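Local structure of serine protease MT3772 (Mycobacterium tuberculosis, 3K6Y) at residues V45-A51 with S80-Y86. The protein cleaves proteins as a membrane-associated S1C-family serine protease, of which this chain is the protease part, and is thought to protect the bacterium against oxidative and acid stress. Numbering follows the deposited sequence.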
ATOM      1  N   VAL A  45      19.355  14.434   2.914  1.00  9.91           N
ATOM      2  CA  VAL A  45      19.199  14.301   1.480  1.00  9.96           C
ATOM      3  C   VAL A  45      17.805  14.722   1.033  1.00  9.98           C
ATOM      4  O   VAL A  45      16.856  14.681   1.812  1.00 10.42           O
ATOM      5  CB  VAL A  45      19.513  12.846   1.018  1.00 10.35           C
ATOM      6  CG1 VAL A  45      20.948  12.477   1.340  1.00 12.26           C
ATOM      7  CG2 VAL A  45      18.550  11.819   1.659  1.00 11.42           C
ATOM      8  N   LYS A  46      17.691  15.103  -0.234  1.00 10.31           N
ATOM      9  CA  LYS A  46      16.391  15.446  -0.799  1.00 11.38           C
ATOM     10  C   LYS A  46      15.829  14.198  -1.467  1.00 10.53           C
ATOM     11  O   LYS A  46      16.568  13.442  -2.091  1.00 11.39           O
ATOM     12  CB  LYS A  46      16.571  16.585  -1.804  1.00 12.25           C
ATOM     13  CG  LYS A  46      15.243  17.051  -2.408  1.00 15.10           C
ATOM     14  CD  LYS A  46      15.384  18.031  -3.565  1.00 17.35           C
ATOM     15  CE  LYS A  46      14.156  17.906  -4.440  1.00 24.76           C
ATOM     16  NZ  LYS A  46      14.266  18.687  -5.704  1.00 28.38           N
ATOM     17  N   ILE A  47      14.524  13.986  -1.304  1.00 10.93           N
ATOM     18  CA  ILE A  47      13.864  12.841  -1.934  1.00 10.82           C
ATOM     19  C   ILE A  47      12.836  13.364  -2.928  1.00 10.86           C
ATOM     20  O   ILE A  47      12.060  14.239  -2.617  1.00 11.45           O
ATOM     21  CB  ILE A  47      13.211  11.947  -0.884  1.00 11.35           C
ATOM     22  CG1 ILE A  47      14.322  11.572   0.129  1.00 15.50           C
ATOM     23  CG2 ILE A  47      12.621  10.699  -1.543  1.00 12.03           C
ATOM     24  CD1 ILE A  47      14.023  10.578   1.172  1.00 16.35           C
ATOM     25  N   ARG A  48      12.880  12.836  -4.132  1.00 10.50           N
ATOM     26  CA  ARG A  48      11.875  13.163  -5.146  1.00 11.37           C
ATOM     27  C   ARG A  48      11.261  11.866  -5.635  1.00 11.03           C
ATOM     28  O   ARG A  48      11.966  10.972  -6.109  1.00 11.87           O
ATOM     29  CB  ARG A  48      12.525  13.891  -6.322  1.00 13.25           C
ATOM     30  CG  ARG A  48      11.566  14.371  -7.370  1.00 16.25           C
ATOM     31  CD  ARG A  48      12.322  15.292  -8.331  1.00 21.84           C
ATOM     32  NE  ARG A  48      11.559  15.508  -9.559  1.00 23.63           N
ATOM     33  CZ  ARG A  48      11.026  16.666  -9.919  1.00 38.34           C
ATOM     34  NH1 ARG A  48      11.192  17.747  -9.159  1.00 30.90           N
ATOM     35  NH2 ARG A  48      10.344  16.741 -11.052  1.00 28.01           N
ATOM     36  N   SER A  49       9.941  11.779  -5.548  1.00 11.09           N
ATOM     37  CA  SER A  49       9.218  10.544  -5.882  1.00 12.60           C
ATOM     38  C   SER A  49       8.187  10.838  -6.954  1.00 12.52           C
ATOM     39  O   SER A  49       7.309  11.695  -6.775  1.00 13.25           O
ATOM     40  CB  SER A  49       8.554   9.966  -4.644  1.00 12.74           C
ATOM     41  OG  SER A  49       9.531   9.767  -3.604  1.00 14.21           O
ATOM     42  N   LEU A  50       8.289  10.147  -8.078  1.00 11.60           N
ATOM     43  CA  LEU A  50       7.305  10.284  -9.160  1.00 12.17           C
ATOM     44  C   LEU A  50       6.123   9.429  -8.778  1.00 11.43           C
ATOM     45  O   LEU A  50       6.276   8.235  -8.490  1.00 11.68           O
ATOM     46  CB  LEU A  50       7.889   9.802 -10.488  1.00 13.47           C
ATOM     47  CG  LEU A  50       9.216  10.453 -10.877  1.00 15.51           C
ATOM     48  CD1 LEU A  50       9.658   9.923 -12.222  1.00 17.87           C
ATOM     49  CD2 LEU A  50       9.116  11.980 -10.884  1.00 19.12           C
ATOM     50  N   ALA A  51       4.937  10.028  -8.781  1.00 12.16           N
ATOM     51  CA  ALA A  51       3.736   9.326  -8.359  1.00 11.50           C
ATOM     52  C   ALA A  51       2.612   9.545  -9.377  1.00 12.37           C
ATOM     53  O   ALA A  51       1.594  10.183  -9.073  1.00 13.25           O
ATOM     54  CB  ALA A  51       3.316   9.757  -6.959  1.00 12.10           C
ATOM     55  N   SER A  80       4.090   6.240  -4.936  1.00 10.46           N
ATOM     56  CA  SER A  80       5.041   6.510  -5.991  1.00 10.46           C
ATOM     57  C   SER A  80       5.492   5.255  -6.702  1.00 10.55           C
ATOM     58  O   SER A  80       5.353   4.143  -6.186  1.00 11.20           O
ATOM     59  CB  SER A  80       6.277   7.200  -5.422  1.00 11.33           C
ATOM     60  OG  SER A  80       7.058   6.346  -4.600  1.00 10.99           O
ATOM     61  N   ASN A  81       6.103   5.434  -7.869  1.00 10.87           N
ATOM     62  CA  ASN A  81       6.727   4.301  -8.552  1.00 12.02           C
ATOM     63  C   ASN A  81       8.180   4.536  -8.938  1.00 11.87           C
ATOM     64  O   ASN A  81       8.784   3.679  -9.581  1.00 13.40           O
ATOM     65  CB  ASN A  81       5.909   3.803  -9.748  1.00 13.64           C
ATOM     66  CG  ASN A  81       5.925   4.760 -10.896  1.00 15.46           C
ATOM     67  OD1 ASN A  81       6.451   5.873 -10.810  1.00 15.93           O
ATOM     68  ND2 ASN A  81       5.342   4.325 -12.016  1.00 19.03           N
ATOM     69  N   ASN A  82       8.751   5.657  -8.499  1.00 11.27           N
ATOM     70  CA  ASN A  82      10.155   5.934  -8.734  1.00 11.98           C
ATOM     71  C   ASN A  82      10.625   6.891  -7.658  1.00 11.21           C
ATOM     72  O   ASN A  82       9.966   7.908  -7.428  1.00 12.94           O
ATOM     73  CB  ASN A  82      10.366   6.551 -10.126  1.00 13.53           C
ATOM     74  CG  ASN A  82      11.819   6.749 -10.441  1.00 16.26           C
ATOM     75  OD1 ASN A  82      12.349   7.846 -10.267  1.00 19.61           O
ATOM     76  ND2 ASN A  82      12.487   5.682 -10.848  1.00 20.32           N
ATOM     77  N   VAL A  83      11.747   6.582  -7.001  1.00 10.79           N
ATOM     78  CA  VAL A  83      12.254   7.423  -5.918  1.00 10.44           C
ATOM     79  C   VAL A  83      13.711   7.735  -6.205  1.00 10.63           C
ATOM     80  O   VAL A  83      14.492   6.826  -6.481  1.00 11.59           O
ATOM     81  CB  VAL A  83      12.120   6.712  -4.562  1.00 10.78           C
ATOM     82  CG1 VAL A  83      12.701   7.568  -3.425  1.00 11.55           C
ATOM     83  CG2 VAL A  83      10.670   6.341  -4.257  1.00 11.59           C
ATOM     84  N   THR A  84      14.058   9.017  -6.181  1.00 10.55           N
ATOM     85  CA  THR A  84      15.438   9.453  -6.368  1.00 11.32           C
ATOM     86  C   THR A  84      15.885  10.197  -5.116  1.00 11.06           C
ATOM     87  O   THR A  84      15.130  10.989  -4.546  1.00 11.42           O
ATOM     88  CB  THR A  84      15.559  10.380  -7.592  1.00 12.28           C
ATOM     89  OG1 THR A  84      15.060   9.679  -8.742  1.00 14.07           O
ATOM     90  CG2 THR A  84      17.011  10.763  -7.860  1.00 14.12           C
ATOM     91  N   VAL A  85      17.119   9.928  -4.696  1.00 10.94           N
ATOM     92  CA  VAL A  85      17.734  10.619  -3.579  1.00 10.98           C
ATOM     93  C   VAL A  85      18.802  11.574  -4.139  1.00 11.34           C
ATOM     94  O   VAL A  85      19.596  11.179  -4.985  1.00 12.81           O
ATOM     95  CB  VAL A  85      18.379   9.571  -2.630  1.00 11.17           C
ATOM     96  CG1 VAL A  85      19.359  10.217  -1.662  1.00 12.43           C
ATOM     97  CG2 VAL A  85      17.271   8.786  -1.908  1.00 11.95           C
ATOM     98  N   TYR A  86      18.809  12.813  -3.658  1.00 11.61           N
ATOM     99  CA  TYR A  86      19.825  13.777  -4.107  1.00 12.89           C
ATOM    100  C   TYR A  86      20.747  14.098  -2.956  1.00 14.26           C
ATOM    101  O   TYR A  86      20.288  14.490  -1.882  1.00 14.40           O
ATOM    102  CB  TYR A  86      19.188  15.068  -4.602  1.00 14.75           C
ATOM    103  CG  TYR A  86      18.322  14.838  -5.797  1.00 15.34           C
ATOM    104  CD1 TYR A  86      17.005  14.410  -5.634  1.00 16.91           C
ATOM    105  CD2 TYR A  86      18.805  15.030  -7.088  1.00 16.61           C
ATOM    106  CE1 TYR A  86      16.184  14.176  -6.705  1.00 19.15           C
ATOM    107  CE2 TYR A  86      17.958  14.801  -8.195  1.00 19.23           C
ATOM    108  CZ  TYR A  86      16.656  14.363  -7.975  1.00 18.27           C
ATOM    109  OH  TYR A  86      15.789  14.128  -9.026  1.00 22.17           O
TER
HETATM  110  O   HOH W   1      12.282  10.254  -8.814  1.00 16.90           O
HETATM  111  O   HOH W   2      13.003  12.574 -10.114  1.00 36.80           O
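The carbonyl oxygen of Arg48 is gripped by two hydrogen bonds: Thr84 N reaches Arg48 O at 2.9 Å, and a water donates to it. The same water joins Thr84 OG1 and donates to Asn82 OD1, tying both strands together on the face of these side chains. Along that face, Tyr86 turns an edge of its ring to Arg48, with CE1 3.7 Å from Arg48 CB. Arg48 CG lies opposite the backbone N (chi1 -175°), and the extended chain brings Arg48 CD within 3.7 Å of Tyr86 OH; the side chains cross obliquely, guanidinium and ring planes 87° apart. Arg48 NH1 and Lys46 NZ both form salt bridges with Glu59 OE2, and Lys46 NZ also hydrogen-bonds Gly139 O. The other face is mostly apolar: Ile47 CG2 meets Val83 CG1 at 3.7 Å, and Leu108 touches Ile47, Val83 and Val85, while Ser49 OG bonds weakly to Val76 O. At the end of the pair Val45 CB meets Val85 CG1. Toward Ala51, Asn81 N binds Leu50 O at 2.9 Å, and Leu50 N makes a bent bond to Asn82 O. Asn81 and Asn82 thus oppose Leu50 in a classic beta bulge, on the antiparallel pair closing the first six-stranded barrel of this chymotrypsin-like fold.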